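Local atomic coordinates of aminotransferase (Bacillus subtilis, PDB entry 6L1N), a protein that probably catalyses a pyridoxal 5'-phosphate-dependent amino-group transfer in the biosynthesis of the dipeptide antibiotic bacilysin. Residues L107-Q112 with N262-H267; P124-P129 with N177-A182; G152-F157 with L173-N178; Y209-F214 with S238-M243. All coordinates share one frame; numbering follows the deposited sequence.

Contact 1 (L107-Q112 with N262-H267)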
# COMPACT_ATOMS: atom_id res chain seq x y z
N LEU A 107 -4.92 -8.88 -0.71
CA LEU A 107 -5.82 -9.48 -1.69
C LEU A 107 -5.59 -8.89 -3.06
O LEU A 107 -5.67 -9.60 -4.07
CB LEU A 107 -7.28 -9.23 -1.31
CG LEU A 107 -7.82 -10.01 -0.11
CD1 LEU A 107 -9.14 -9.44 0.42
CD2 LEU A 107 -7.92 -11.49 -0.40
N TYR A 108 -5.39 -7.58 -3.12
CA TYR A 108 -5.18 -6.90 -4.37
C TYR A 108 -3.90 -7.42 -5.04
O TYR A 108 -3.92 -7.80 -6.21
CB TYR A 108 -5.15 -5.40 -4.16
CG TYR A 108 -4.81 -4.64 -5.44
CD1 TYR A 108 -5.79 -4.30 -6.36
CD2 TYR A 108 -3.50 -4.33 -5.76
CE1 TYR A 108 -5.46 -3.64 -7.53
CE2 TYR A 108 -3.17 -3.68 -6.94
CZ TYR A 108 -4.16 -3.32 -7.81
OH TYR A 108 -3.78 -2.69 -8.98
N VAL A 109 -2.79 -7.37 -4.32
CA VAL A 109 -1.48 -7.81 -4.83
C VAL A 109 -1.48 -9.28 -5.27
O VAL A 109 -0.98 -9.62 -6.34
CB VAL A 109 -0.37 -7.55 -3.77
CG1 VAL A 109 0.97 -8.12 -4.21
CG2 VAL A 109 -0.22 -6.07 -3.48
N LEU A 110 -2.00 -10.15 -4.45
CA LEU A 110 -2.13 -11.57 -4.80
C LEU A 110 -2.87 -11.77 -6.12
O LEU A 110 -2.40 -12.54 -6.98
CB LEU A 110 -2.85 -12.37 -3.68
CG LEU A 110 -1.99 -12.68 -2.49
CD1 LEU A 110 -2.80 -13.20 -1.31
CD2 LEU A 110 -0.95 -13.76 -2.86
N THR A 111 -3.97 -11.05 -6.31
CA THR A 111 -4.71 -11.12 -7.50
C THR A 111 -3.93 -10.65 -8.75
O THR A 111 -3.97 -11.32 -9.79
CB THR A 111 -6.06 -10.37 -7.35
OG1 THR A 111 -6.77 -10.96 -6.23
CG2 THR A 111 -6.86 -10.61 -8.56
N GLN A 112 -3.25 -9.51 -8.64
CA GLN A 112 -2.45 -8.99 -9.75
C GLN A 112 -1.29 -9.95 -10.13
O GLN A 112 -0.88 -10.04 -11.30
CB GLN A 112 -1.85 -7.60 -9.42
CG GLN A 112 -2.84 -6.47 -9.06
CD GLN A 112 -4.13 -6.49 -9.86
OE1 GLN A 112 -5.21 -6.80 -9.32
NE2 GLN A 112 -4.06 -6.10 -11.10
N ASN A 262 6.75 -10.85 -4.07
CA ASN A 262 7.93 -10.08 -3.82
C ASN A 262 8.33 -9.28 -5.04
O ASN A 262 8.68 -8.13 -4.93
CB ASN A 262 9.09 -11.00 -3.38
CG ASN A 262 8.91 -11.51 -1.98
OD1 ASN A 262 8.16 -10.96 -1.19
ND2 ASN A 262 9.57 -12.60 -1.68
N GLU A 263 8.29 -9.90 -6.19
CA GLU A 263 8.69 -9.21 -7.40
C GLU A 263 7.76 -8.02 -7.69
O GLU A 263 8.23 -6.96 -8.16
CB GLU A 263 8.79 -10.18 -8.57
CG GLU A 263 10.09 -11.00 -8.43
CD GLU A 263 10.16 -12.25 -9.31
OE1 GLU A 263 9.19 -12.53 -10.05
OE2 GLU A 263 11.21 -12.97 -9.24
N PHE A 264 6.47 -8.18 -7.40
CA PHE A 264 5.54 -7.07 -7.56
C PHE A 264 5.83 -5.97 -6.55
O PHE A 264 6.03 -4.80 -6.91
CB PHE A 264 4.10 -7.58 -7.42
CG PHE A 264 3.06 -6.54 -7.61
CD1 PHE A 264 2.38 -6.46 -8.78
CD2 PHE A 264 2.75 -5.65 -6.60
CE1 PHE A 264 1.38 -5.52 -8.95
CE2 PHE A 264 1.75 -4.69 -6.76
CZ PHE A 264 1.09 -4.63 -7.94
N GLN A 265 5.87 -6.33 -5.29
CA GLN A 265 6.03 -5.37 -4.23
C GLN A 265 7.33 -4.61 -4.21
O GLN A 265 7.39 -3.46 -3.74
CB GLN A 265 5.79 -6.06 -2.89
CG GLN A 265 4.35 -6.56 -2.81
CD GLN A 265 3.79 -6.65 -1.42
OE1 GLN A 265 2.74 -6.03 -1.12
NE2 GLN A 265 4.46 -7.42 -0.55
N ASP A 266 8.38 -5.21 -4.72
CA ASP A 266 9.66 -4.52 -4.91
C ASP A 266 9.53 -3.21 -5.68
O ASP A 266 10.36 -2.34 -5.48
CB ASP A 266 10.66 -5.42 -5.70
CG ASP A 266 11.36 -6.46 -4.81
OD1 ASP A 266 11.14 -6.50 -3.58
OD2 ASP A 266 12.13 -7.28 -5.38
N HIS A 267 8.54 -3.09 -6.56
CA HIS A 267 8.31 -1.89 -7.34
C HIS A 267 7.31 -0.91 -6.77
O HIS A 267 7.16 0.16 -7.32
CB HIS A 267 7.84 -2.23 -8.76
CG HIS A 267 8.84 -3.02 -9.53
ND1 HIS A 267 9.83 -2.43 -10.28
CD2 HIS A 267 9.02 -4.35 -9.65
CE1 HIS A 267 10.56 -3.37 -10.86
NE2 HIS A 267 10.11 -4.54 -10.46
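Apolar packing joins the two helices through V109 and F264, whose CA atoms lie 7.6 Å apart. The F264 ring, its CG trans to the backbone N (chi1 -178°), reaches across to the 107-112 helix and meets V109 and Q112, about one helical turn apart. Its CD2 comes to 3.9 Å from CG1 of V109, and its CE1 lies equally far, 3.9 Å, from CB of Q112. The other methyl of V109, CG2, sits near F264 CE2 at 4.1 Å, so the forked side chain follows one rim of the ring. Y108 adds a looser touch, CE2 to F264 CZ at 4.5 Å.

This pairing ties helix 103-114, which runs beside the seven-stranded mixed sheet of the class I aminotransferase fold, to helix 255-265, which follows strand 249-253.

A contact between a polar and an apolar side chain adds to this: the Q265 chain crosses V109 at about a right angle, with OE1 3.8 Å from V109 CG2, while its NE2 is bonded to the carbonyl of L99.

Polar bonds act within the segments or beyond them. L107 O takes both T111 N and T111 OG1, the latter at 2.8 Å. Y108 OH bonds to Y108 OH of the second subunit, and D266 O accepts a hydrogen bond from K104 NZ of that subunit.

Contact 2 (P124-P129 with N177-A182). With PLP (pyridoxal-5'-phosphate), chain D; GLY (glycine), chain C.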
# COMPACT_ATOMS: atom_id res chain seq x y z
N PRO A 124 -16.80 -16.50 -4.01
CA PRO A 124 -17.99 -16.96 -3.22
C PRO A 124 -19.13 -15.92 -3.18
O PRO A 124 -18.85 -14.73 -3.21
CB PRO A 124 -17.38 -17.20 -1.83
CG PRO A 124 -16.30 -16.21 -1.74
CD PRO A 124 -15.69 -16.16 -3.15
N ASN A 125 -20.39 -16.37 -3.20
CA ASN A 125 -21.54 -15.48 -3.17
C ASN A 125 -22.55 -16.07 -2.15
O ASN A 125 -23.16 -17.09 -2.45
CB ASN A 125 -22.17 -15.38 -4.58
CG ASN A 125 -23.47 -14.61 -4.61
OD1 ASN A 125 -23.94 -14.01 -3.62
ND2 ASN A 125 -24.08 -14.62 -5.76
N PRO A 126 -22.68 -15.48 -0.96
CA PRO A 126 -22.14 -14.15 -0.60
C PRO A 126 -20.65 -14.18 -0.25
O PRO A 126 -20.12 -15.21 0.06
CB PRO A 126 -22.95 -13.74 0.62
CG PRO A 126 -23.38 -15.04 1.24
CD PRO A 126 -23.62 -15.97 0.07
N GLY A 127 -20.00 -13.06 -0.36
CA GLY A 127 -18.59 -12.92 0.05
C GLY A 127 -18.12 -11.49 0.12
O GLY A 127 -18.78 -10.54 -0.33
N TYR A 128 -16.92 -11.35 0.67
CA TYR A 128 -16.29 -10.08 0.86
C TYR A 128 -16.21 -9.32 -0.50
O TYR A 128 -15.68 -9.86 -1.50
CB TYR A 128 -14.90 -10.33 1.44
CG TYR A 128 -14.15 -9.08 1.87
CD1 TYR A 128 -14.70 -8.18 2.78
CD2 TYR A 128 -12.84 -8.84 1.44
CE1 TYR A 128 -14.01 -7.04 3.17
CE2 TYR A 128 -12.16 -7.72 1.83
CZ TYR A 128 -12.73 -6.83 2.71
OH TYR A 128 -12.02 -5.70 3.08
N PRO A 129 -16.77 -8.09 -0.55
CA PRO A 129 -16.85 -7.37 -1.82
C PRO A 129 -15.50 -7.06 -2.51
O PRO A 129 -15.48 -6.92 -3.69
CB PRO A 129 -17.57 -6.07 -1.46
CG PRO A 129 -18.30 -6.39 -0.22
CD PRO A 129 -17.45 -7.35 0.53
N ASN A 177 -16.23 -16.99 8.05
CA ASN A 177 -16.73 -16.30 6.90
C ASN A 177 -17.37 -14.96 7.17
O ASN A 177 -18.24 -14.79 8.05
CB ASN A 177 -17.70 -17.23 6.19
CG ASN A 177 -18.23 -16.66 4.92
OD1 ASN A 177 -19.33 -16.14 4.85
ND2 ASN A 177 -17.40 -16.67 3.92
N ASN A 178 -16.92 -13.99 6.37
CA ASN A 178 -17.60 -12.74 6.20
C ASN A 178 -18.49 -12.89 4.97
O ASN A 178 -17.95 -13.10 3.88
CB ASN A 178 -16.59 -11.63 6.01
CG ASN A 178 -17.21 -10.26 5.85
OD1 ASN A 178 -18.41 -10.09 5.96
ND2 ASN A 178 -16.38 -9.25 5.63
N PRO A 179 -19.83 -12.71 5.06
CA PRO A 179 -20.60 -12.23 6.18
C PRO A 179 -21.38 -13.25 7.03
O PRO A 179 -22.17 -12.78 7.85
CB PRO A 179 -21.63 -11.36 5.49
CG PRO A 179 -21.97 -12.18 4.29
CD PRO A 179 -20.69 -12.91 3.90
N THR A 180 -21.27 -14.53 6.76
CA THR A 180 -22.25 -15.50 7.27
C THR A 180 -21.92 -16.03 8.66
O THR A 180 -22.80 -16.53 9.38
CB THR A 180 -22.41 -16.73 6.36
OG1 THR A 180 -21.20 -17.51 6.34
CG2 THR A 180 -22.84 -16.31 4.98
N GLY A 181 -20.66 -15.90 9.05
CA GLY A 181 -20.19 -16.43 10.30
C GLY A 181 -19.86 -17.91 10.22
O GLY A 181 -19.51 -18.52 11.25
N ALA A 182 -19.97 -18.51 9.04
CA ALA A 182 -19.73 -19.91 8.86
C ALA A 182 -18.26 -20.29 9.07
O ALA A 182 -17.35 -19.51 8.75
CB ALA A 182 -20.17 -20.30 7.48
N1 PLP D . -10.97 -10.16 4.37
C2 PLP D . -12.13 -10.15 4.94
C2A PLP D . -13.10 -11.27 4.72
C3 PLP D . -12.54 -9.04 5.80
O3 PLP D . -13.70 -9.01 6.38
C4 PLP D . -11.59 -7.98 5.98
C4A PLP D . -11.90 -6.83 6.82
C5 PLP D . -10.30 -8.12 5.30
C6 PLP D . -10.08 -9.22 4.51
C5A PLP D . -9.25 -7.04 5.40
O4P PLP D . -9.07 -6.28 6.54
P PLP D . -7.74 -5.48 6.75
O1P PLP D . -7.51 -4.85 5.53
O2P PLP D . -8.12 -4.57 7.71
O3P PLP D . -6.71 -6.40 7.11
N GLY C . -14.27 -6.19 7.92
CA GLY C . -14.71 -6.42 6.53
C GLY C . -16.05 -5.80 6.40
O GLY C . -16.75 -6.02 5.43
OXT GLY C . -16.43 -5.02 7.28
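Y128 and N178 both carry CG anti to the backbone N (chi1 -172° and -178°), and these torsions bring the tyrosine ring and the amide together beside the cofactor. N178 ND2 lies 3.5 Å from Y128 CD1, with ring and amide planes 44° apart. The Y128 ring stacks on the pyridine of PLP, whose C2 sits 3.7 Å above the ring plane and over its centre. N178 ND2 donates to PLP O3 at 2.8 Å, with a second, weak bond of 3.3 Å to O of the bound glycine. An aromatic ring on the pyridine and an asparagine on O3 are features of the class I aminotransferase cofactor site. R367 NH1 donates to OD1 of the same amide and should fix its rotation.

Farther along, two prolines preceded by cis peptides pack together, P126 CB on P179 CD at 4.1 Å, and P126 CG touches T180 CG2 at 4.0 Å. N177 OD1 braces the second loop as an Asx motif: T180 N and T180 OG1 reach it from opposite faces of its plane, OG1 at 2.8 Å. T180 OG1 in turn accepts from A182 N in an ST turn.

The two loops leave the adjacent parallel strands 120-125 and 168-174. Helix 103-114 meets Y128 through K104 and L107, and strand 325-329 of the smaller sheet covers P179 and T180 with W327.

Contact 3 (G152-F157 with L173-N178); sequences GYLPDF and LNYPNN. With PLP (pyridoxal-5'-phosphate), chain D; GLY (glycine), chain C.
Y175, just after strand 168-174, reaches to the loop of Y153, L154 and P155. Its CB points toward that loop, and with CG anti to the carbonyl carbon (chi1 -59°) the ring presents one face to L154. Along the ring, CD1 passes near the carbonyl O of A182. CE1 and CZ then face L154 CD2, each at 3.7 Å; this methyl stands 4.0 Å from the ring centroid and 23° off the normal, a CH-pi contact displaced toward the rim. At the tip, OH donates 2.7 Å to Y153 O, in the carbonyl plane and on a lone pair, while P155 CD touches the same OH at 3.4 Å.

Beside it P155 CG rests on L173 CD2 at 3.9 Å, and L173 CD1 lies at the edge of the F157 ring, 4.4 Å from CZ. The loop beyond Y175, with its cis peptide before P176, is braced by N174: its O accepts from N177 ND2 at 2.8 Å, and its OD1 accepts from N178 N. N174, whose amide also touches the C2A methyl of PLP, thereby positions the backbone of the cofactor-binding N178.

The contact ties the loop after edge strand 141-146 to the end region of strand 168-174 in the seven-stranded sheet of the PLP-binding aminotransferase fold, and helix 186-198 covers it, with F188 on L154 and P155, Y189 on Y175.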
# COMPACT_ATOMS: atom_id res chain seq x y z
N GLY A 152 -23.96 -25.27 5.09
CA GLY A 152 -23.15 -24.51 6.03
C GLY A 152 -22.33 -23.46 5.33
O GLY A 152 -21.24 -23.18 5.76
N TYR A 153 -22.88 -22.91 4.25
CA TYR A 153 -22.22 -21.88 3.42
C TYR A 153 -20.83 -22.29 2.95
O TYR A 153 -19.92 -21.48 2.86
CB TYR A 153 -22.16 -20.55 4.18
CG TYR A 153 -23.46 -19.98 4.58
CD1 TYR A 153 -24.30 -19.38 3.67
CD2 TYR A 153 -23.86 -19.99 5.91
CE1 TYR A 153 -25.50 -18.81 4.05
CE2 TYR A 153 -25.08 -19.43 6.32
CZ TYR A 153 -25.89 -18.84 5.38
OH TYR A 153 -27.09 -18.29 5.79
N LEU A 154 -20.66 -23.58 2.70
CA LEU A 154 -19.49 -24.10 2.03
C LEU A 154 -19.86 -24.30 0.57
O LEU A 154 -21.02 -24.65 0.27
CB LEU A 154 -19.09 -25.45 2.63
CG LEU A 154 -18.58 -25.47 4.09
CD1 LEU A 154 -18.09 -26.89 4.43
CD2 LEU A 154 -17.47 -24.46 4.30
N PRO A 155 -18.89 -24.08 -0.34
CA PRO A 155 -19.15 -24.25 -1.77
C PRO A 155 -19.25 -25.72 -2.17
O PRO A 155 -18.62 -26.59 -1.56
CB PRO A 155 -17.93 -23.58 -2.42
CG PRO A 155 -16.83 -23.76 -1.42
CD PRO A 155 -17.48 -23.73 -0.08
N ASP A 156 -20.09 -25.99 -3.17
CA ASP A 156 -20.17 -27.30 -3.80
C ASP A 156 -19.38 -27.24 -5.11
O ASP A 156 -19.85 -26.78 -6.15
CB ASP A 156 -21.64 -27.69 -4.01
CG ASP A 156 -21.80 -29.13 -4.51
OD1 ASP A 156 -20.88 -29.63 -5.18
OD2 ASP A 156 -22.85 -29.74 -4.23
N PHE A 157 -18.16 -27.75 -5.05
CA PHE A 157 -17.25 -27.62 -6.16
C PHE A 157 -17.71 -28.43 -7.39
O PHE A 157 -17.40 -28.04 -8.51
CB PHE A 157 -15.84 -28.05 -5.75
CG PHE A 157 -15.28 -27.30 -4.59
CD1 PHE A 157 -15.04 -25.93 -4.70
CD2 PHE A 157 -15.01 -27.96 -3.38
CE1 PHE A 157 -14.50 -25.22 -3.62
CE2 PHE A 157 -14.49 -27.26 -2.29
CZ PHE A 157 -14.22 -25.88 -2.42
N LEU A 173 -11.49 -18.32 -0.96
CA LEU A 173 -12.29 -18.89 0.11
C LEU A 173 -12.06 -18.10 1.38
O LEU A 173 -10.98 -17.57 1.59
CB LEU A 173 -11.90 -20.34 0.29
CG LEU A 173 -12.28 -21.22 -0.91
CD1 LEU A 173 -11.78 -22.66 -0.72
CD2 LEU A 173 -13.79 -21.27 -1.11
N ASN A 174 -13.08 -18.03 2.22
CA ASN A 174 -13.01 -17.22 3.43
C ASN A 174 -13.74 -17.89 4.61
O ASN A 174 -14.95 -17.81 4.73
CB ASN A 174 -13.56 -15.83 3.10
CG ASN A 174 -13.73 -14.94 4.32
OD1 ASN A 174 -14.69 -14.19 4.40
ND2 ASN A 174 -12.77 -14.99 5.26
N TYR A 175 -12.98 -18.54 5.48
CA TYR A 175 -13.50 -19.16 6.70
C TYR A 175 -12.57 -18.93 7.91
O TYR A 175 -11.39 -19.14 7.80
CB TYR A 175 -13.76 -20.68 6.51
CG TYR A 175 -14.75 -20.89 5.38
CD1 TYR A 175 -16.12 -20.68 5.57
CD2 TYR A 175 -14.29 -21.16 4.10
CE1 TYR A 175 -17.01 -20.78 4.47
CE2 TYR A 175 -15.15 -21.22 3.03
CZ TYR A 175 -16.50 -21.02 3.21
OH TYR A 175 -17.30 -21.13 2.12
N PRO A 176 -13.09 -18.55 9.06
CA PRO A 176 -14.47 -18.10 9.31
C PRO A 176 -14.94 -16.98 8.39
O PRO A 176 -14.16 -16.12 8.01
CB PRO A 176 -14.42 -17.65 10.76
CG PRO A 176 -13.34 -18.49 11.34
CD PRO A 176 -12.28 -18.54 10.29
N ASN A 177 -16.23 -16.99 8.05
CA ASN A 177 -16.73 -16.30 6.90
C ASN A 177 -17.37 -14.96 7.17
O ASN A 177 -18.24 -14.79 8.05
CB ASN A 177 -17.70 -17.23 6.19
CG ASN A 177 -18.23 -16.66 4.92
OD1 ASN A 177 -19.33 -16.14 4.85
ND2 ASN A 177 -17.40 -16.67 3.92
N ASN A 178 -16.92 -13.99 6.37
CA ASN A 178 -17.60 -12.74 6.20
C ASN A 178 -18.49 -12.89 4.97
O ASN A 178 -17.95 -13.10 3.88
CB ASN A 178 -16.59 -11.63 6.01
CG ASN A 178 -17.21 -10.26 5.85
OD1 ASN A 178 -18.41 -10.09 5.96
ND2 ASN A 178 -16.38 -9.25 5.63
N1 PLP D . -10.97 -10.16 4.37
C2 PLP D . -12.13 -10.15 4.94
C2A PLP D . -13.10 -11.27 4.72
C3 PLP D . -12.54 -9.04 5.80
O3 PLP D . -13.70 -9.01 6.38
C4 PLP D . -11.59 -7.98 5.98
C4A PLP D . -11.90 -6.83 6.82
C5 PLP D . -10.30 -8.12 5.30
C6 PLP D . -10.08 -9.22 4.51
C5A PLP D . -9.25 -7.04 5.40
O4P PLP D . -9.07 -6.28 6.54
P PLP D . -7.74 -5.48 6.75
O1P PLP D . -7.51 -4.85 5.53
O2P PLP D . -8.12 -4.57 7.71
O3P PLP D . -6.71 -6.40 7.11
N GLY C . -14.27 -6.19 7.92
CA GLY C . -14.71 -6.42 6.53
C GLY C . -16.05 -5.80 6.40
O GLY C . -16.75 -6.02 5.43
OXT GLY C . -16.43 -5.02 7.28

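Contact 4 (Y209-F214 with S238-M243); sequences YGAFEF and SKTFNM. With PLP (pyridoxal-5'-phosphate), chain D; GLY (glycine), chain C.
Y209 OH is gripped by several groups at once. K239 NZ donates to it at 2.9 Å, and it shares a 2.7 Å hydrogen bond with PLP O3 whose proton is not assigned to either oxygen. Y325 OH is a further partner, and N of the bound glycine stands 3.2 Å away. PLP O3 approaches at the edge of the tyrosine ring, in its plane.

K239 crosses Y209 obliquely, with CG 3.6 Å from CE1 of the ring. Its chain is bent at chi2 (-52°) and again at chi4, which brings NZ beside the phenol oxygen and to 3.0 Å from C4A of PLP. On the neighbouring residue, S238 OG donates to phosphate O2P at 2.7 Å.

Next to this polar cluster the F212 ring turns its edge to the backbone of K239, CZ lying 3.2 Å from K239 O. One face of that ring carries A211 CB over its centre, and the same methyl packs against T240. Water 1 bridges the segments, accepting from A211 N and bonded to T240 OG1 at 2.7 Å; T240 OG1 is also hydrogen-bonded to Y235 OH. The type I turn from Y209 to F212 points A211 and F212 toward the short, weakly bonded helical turn 238-240.

A lysine beside C4A, a tyrosine on O3 and a serine on the phosphate are characteristic of the class I aminotransferase site, consistent with K239 being the lysine that forms the Schiff base in this family.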
# COMPACT_ATOMS: atom_id res chain seq x y z
N TYR A 209 -10.45 -13.74 9.99
CA TYR A 209 -11.06 -14.10 11.29
C TYR A 209 -10.56 -15.42 11.84
O TYR A 209 -11.21 -16.06 12.66
CB TYR A 209 -12.57 -14.14 11.15
CG TYR A 209 -13.05 -12.83 10.60
CD1 TYR A 209 -13.32 -11.75 11.43
CD2 TYR A 209 -13.15 -12.65 9.22
CE1 TYR A 209 -13.75 -10.54 10.91
CE2 TYR A 209 -13.54 -11.45 8.71
CZ TYR A 209 -13.82 -10.39 9.55
OH TYR A 209 -14.18 -9.22 8.99
N GLY A 210 -9.37 -15.81 11.42
CA GLY A 210 -8.73 -17.03 11.86
C GLY A 210 -8.53 -17.24 13.34
O GLY A 210 -8.27 -18.36 13.77
N ALA A 211 -8.64 -16.19 14.14
CA ALA A 211 -8.63 -16.37 15.58
C ALA A 211 -10.02 -16.68 16.17
O ALA A 211 -10.11 -17.11 17.30
CB ALA A 211 -8.07 -15.15 16.25
N PHE A 212 -11.10 -16.41 15.42
CA PHE A 212 -12.42 -16.31 15.99
C PHE A 212 -13.30 -17.43 15.47
O PHE A 212 -14.13 -17.23 14.62
CB PHE A 212 -13.05 -14.94 15.73
CG PHE A 212 -12.25 -13.79 16.27
CD1 PHE A 212 -12.16 -13.56 17.63
CD2 PHE A 212 -11.55 -12.96 15.42
CE1 PHE A 212 -11.39 -12.52 18.11
CE2 PHE A 212 -10.80 -11.91 15.91
CZ PHE A 212 -10.73 -11.68 17.25
N GLU A 213 -13.03 -18.61 15.97
CA GLU A 213 -13.97 -19.73 15.91
C GLU A 213 -14.21 -20.16 17.35
O GLU A 213 -13.25 -20.37 18.11
CB GLU A 213 -13.39 -20.90 15.14
CG GLU A 213 -14.24 -22.18 15.26
CD GLU A 213 -14.05 -23.15 14.09
OE1 GLU A 213 -13.21 -22.92 13.20
OE2 GLU A 213 -14.77 -24.16 14.06
N PHE A 214 -15.49 -20.29 17.69
CA PHE A 214 -15.92 -20.51 19.07
C PHE A 214 -16.13 -21.98 19.45
O PHE A 214 -15.89 -22.34 20.60
CB PHE A 214 -17.19 -19.74 19.33
CG PHE A 214 -17.11 -18.31 18.90
CD1 PHE A 214 -16.13 -17.46 19.42
CD2 PHE A 214 -18.01 -17.81 17.97
CE1 PHE A 214 -16.03 -16.15 19.02
CE2 PHE A 214 -17.91 -16.51 17.54
CZ PHE A 214 -16.92 -15.67 18.06
N SER A 238 -5.75 -7.13 11.91
CA SER A 238 -6.79 -6.16 12.15
C SER A 238 -7.77 -6.62 13.21
O SER A 238 -8.00 -5.90 14.20
CB SER A 238 -7.56 -5.85 10.85
OG SER A 238 -6.72 -5.11 9.98
N LYS A 239 -8.32 -7.81 13.00
CA LYS A 239 -9.30 -8.41 13.88
C LYS A 239 -8.72 -9.15 15.07
O LYS A 239 -9.27 -9.04 16.19
CB LYS A 239 -10.21 -9.35 13.05
CG LYS A 239 -10.77 -8.68 11.80
CD LYS A 239 -11.44 -7.35 12.16
CE LYS A 239 -11.86 -6.55 10.96
NZ LYS A 239 -12.13 -7.33 9.76
N THR A 240 -7.69 -9.97 14.85
CA THR A 240 -7.07 -10.71 15.94
C THR A 240 -6.60 -9.82 17.07
O THR A 240 -6.68 -10.19 18.26
CB THR A 240 -5.83 -11.49 15.43
OG1 THR A 240 -6.20 -12.37 14.36
CG2 THR A 240 -5.18 -12.28 16.53
N PHE A 241 -6.03 -8.66 16.74
CA PHE A 241 -5.30 -7.91 17.78
C PHE A 241 -5.82 -6.51 18.00
O PHE A 241 -5.12 -5.68 18.58
CB PHE A 241 -3.79 -7.85 17.45
CG PHE A 241 -3.12 -9.18 17.35
CD1 PHE A 241 -2.80 -9.90 18.49
CD2 PHE A 241 -2.77 -9.71 16.11
CE1 PHE A 241 -2.18 -11.11 18.41
CE2 PHE A 241 -2.12 -10.93 16.02
CZ PHE A 241 -1.85 -11.64 17.16
N ASN A 242 -7.03 -6.24 17.57
CA ASN A 242 -7.55 -4.89 17.60
C ASN A 242 -6.57 -3.93 16.97
O ASN A 242 -6.29 -2.85 17.54
CB ASN A 242 -7.90 -4.44 19.01
CG ASN A 242 -8.92 -5.36 19.70
OD1 ASN A 242 -9.83 -5.89 19.06
ND2 ASN A 242 -8.79 -5.52 21.00
N MET A 243 -6.12 -4.26 15.75
CA MET A 243 -5.12 -3.42 15.03
C MET A 243 -5.59 -2.95 13.66
O MET A 243 -4.74 -2.68 12.78
CB MET A 243 -3.79 -4.18 14.92
CG MET A 243 -3.05 -4.30 16.25
SD MET A 243 -1.65 -5.43 16.12
CE MET A 243 -0.58 -4.44 15.04
N1 PLP D . -10.97 -10.16 4.37
C2 PLP D . -12.13 -10.15 4.94
C2A PLP D . -13.10 -11.27 4.72
C3 PLP D . -12.54 -9.04 5.80
O3 PLP D . -13.70 -9.01 6.38
C4 PLP D . -11.59 -7.98 5.98
C4A PLP D . -11.90 -6.83 6.82
C5 PLP D . -10.30 -8.12 5.30
C6 PLP D . -10.08 -9.22 4.51
C5A PLP D . -9.25 -7.04 5.40
O4P PLP D . -9.07 -6.28 6.54
P PLP D . -7.74 -5.48 6.75
O1P PLP D . -7.51 -4.85 5.53
O2P PLP D . -8.12 -4.57 7.71
O3P PLP D . -6.71 -6.40 7.11
N GLY C . -14.27 -6.19 7.92
CA GLY C . -14.71 -6.42 6.53
C GLY C . -16.05 -5.80 6.40
O GLY C . -16.75 -6.02 5.43
OXT GLY C . -16.43 -5.02 7.28
O HOH W 1 -8.59 -13.37 13.44

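Contacts 2 and 4 line the site of PLP and the bound glycine, and contact 3 borders it through N174 and N178. Contact 1 lies at the dimer interface, which contact 4 also reaches through Y66 of the second subunit; the Y108 side chain is about 10 Å from the cofactor. Contacts 2 and 3 have centres 7 Å apart and share N177 and N178; T180 CB packs on Y153 CD2 at 3.6 Å. Contact 4, its centre about 17 Å from that of contact 3, joins it where P176 CG meets Y209 O at 3.5 Å. N178 ND2 and Y209 OH, 4.0 Å apart, converge on PLP O3. Contact 1 joins the site through L107 CD1, 3.8 Å from CE2 of the stacking Y128.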